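Surface layer protein (Geobacillus stearothermophilus, PDB 4UJ7) probably self-assembles into the crystalline surface layer of the bacterial cell, this piece comprising two immunoglobulin-like domains, one of which binds calcium ions. Local coordinates at residues A127-S130 against P131-N134. Residues are numbered along the deposited sequence; the frame is centred on the assembly and turned at random.
Sequences ATES and PANN. With CA (calcium ion), chain B; CA (calcium ion), chain C.
Glu129 OE2 is gripped twice: it binds a calcium ion at 2.5 Å and accepts a hydrogen bond from the backbone N of Asn133 at 2.8 Å. The bond is fairly straight (159° at the hydrogen) and meets the anti lone pair of OE2, the one turned away from OE1, while OE1 sits 2.4 Å from the same calcium ion. The carboxylate is therefore bidentate, and the chelation and the amide bond together restrict its rotation. With CG flanked by both the main-chain N and C of its own residue (chi1 80°) and a second bend at chi2, the side chain curls back inside the turn, where its CG rests 3.4 Å from Pro131 O.

The turn itself reverses at Ser130-Pro131, whose peptide bond is cis; the chain doubles back here, so that the backbone N of Asn133 and the side chain of Asn134 face the glutamate. Asn134 OD1 binds the same calcium ion at 2.4 Å; it lies 3.1 Å from Glu129 OE2, a closeness of two oxygens explained by the shared metal. Asn134 ND2 donates to water 1, another ligand of that ion, so both ends of the amide serve the site and its flip is fixed. Backbone oxygens of Asp124 and Ser126, with waters 1 and 2, complete the seven ligands.

Asn133 faces a different metal. Its CG stands anti to the backbone N (chi1 -173°), carrying OD1 to a second calcium ion at 2.3 Å, which is also held by carboxylate oxygens of Asp119 and Asp120 and backbone oxygens of Lys122 and Asp135.

One loop between strands 122-124 and 135-144 of the second Ig-like domain thus serves two calcium sites through consecutive asparagines. The shared metal and the amide bond would both stabilise the negative charge of Glu129, consistent with calcium ordering this exposed, non-regular loop.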
loop_
_atom_site.group_PDB
_atom_site.type_symbol
_atom_site.label_atom_id
_atom_site.label_comp_id
_atom_site.label_asym_id
_atom_site.label_seq_id
_atom_site.Cartn_x
_atom_site.Cartn_y
_atom_site.Cartn_z
ATOM N N ALA A 127 10.474 21.707 5.612
ATOM C CA ALA A 127 10.028 21.910 6.980
ATOM C C ALA A 127 8.519 22.172 7.099
ATOM O O ALA A 127 7.955 22.060 8.187
ATOM C CB ALA A 127 10.839 23.034 7.626
ATOM N N THR A 128 7.848 22.484 5.985
ATOM C CA THR A 128 6.457 22.963 6.081
ATOM C C THR A 128 5.404 22.378 5.127
ATOM O O THR A 128 4.312 22.958 5.003
ATOM C CB THR A 128 6.382 24.495 5.926
ATOM O OG1 THR A 128 7.224 24.899 4.836
ATOM C CG2 THR A 128 6.823 25.180 7.206
ATOM N N GLU A 129 5.684 21.263 4.460
ATOM C CA GLU A 129 4.681 20.743 3.508
ATOM C C GLU A 129 3.367 20.381 4.205
ATOM O O GLU A 129 3.357 19.972 5.364
ATOM C CB GLU A 129 5.232 19.590 2.639
ATOM C CG GLU A 129 5.266 18.214 3.304
ATOM C CD GLU A 129 6.416 18.010 4.281
ATOM O OE1 GLU A 129 7.291 18.884 4.441
ATOM O OE2 GLU A 129 6.418 16.940 4.919
ATOM N N SER A 130 2.256 20.603 3.507
ATOM C CA SER A 130 0.931 20.277 4.017
ATOM C C SER A 130 0.171 19.528 2.922
ATOM O O SER A 130 -0.003 20.057 1.818
ATOM C CB SER A 130 0.182 21.559 4.416
ATOM O OG SER A 130 -1.037 21.268 5.077
ATOM N N PRO A 131 -0.263 18.285 3.199
ATOM C CA PRO A 131 -0.132 17.541 4.453
ATOM C C PRO A 131 1.319 17.124 4.706
ATOM O O PRO A 131 2.103 17.041 3.765
ATOM C CB PRO A 131 -0.995 16.300 4.213
ATOM C CG PRO A 131 -0.964 16.094 2.741
ATOM C CD PRO A 131 -0.830 17.453 2.119
ATOM N N ALA A 132 1.661 16.878 5.968
ATOM C CA ALA A 132 3.004 16.376 6.300
ATOM C C ALA A 132 3.277 15.072 5.542
ATOM O O ALA A 132 2.401 14.228 5.420
ATOM C CB ALA A 132 3.135 16.172 7.794
ATOM N N ASN A 133 4.500 14.916 5.034
ATOM C CA ASN A 133 4.848 13.772 4.203
ATOM C C ASN A 133 6.243 13.296 4.573
ATOM O O ASN A 133 7.204 13.431 3.804
ATOM C CB ASN A 133 4.781 14.177 2.725
ATOM C CG ASN A 133 4.975 13.006 1.775
ATOM O OD1 ASN A 133 4.973 11.838 2.188
ATOM N ND2 ASN A 133 5.180 13.312 0.501
ATOM N N ASN A 134 6.350 12.736 5.774
ATOM C CA ASN A 134 7.667 12.512 6.369
ATOM C C ASN A 134 8.095 11.061 6.485
ATOM O O ASN A 134 9.088 10.737 7.152
ATOM C CB ASN A 134 7.737 13.229 7.718
ATOM C CG ASN A 134 7.713 14.747 7.565
ATOM O OD1 ASN A 134 8.395 15.322 6.705
ATOM N ND2 ASN A 134 6.934 15.404 8.420
HETATM CA CA CA B . 8.642 17.493 5.827
HETATM CA CA CA C . 5.309 9.575 2.043
HETATM O O HOH W 1 7.508 18.393 7.752
HETATM O O HOH W 2 10.364 17.266 7.493
HETATM O O HOH W 3 4.487 9.897 4.464
HETATM O O HOH W 4 2.869 9.694 1.742
#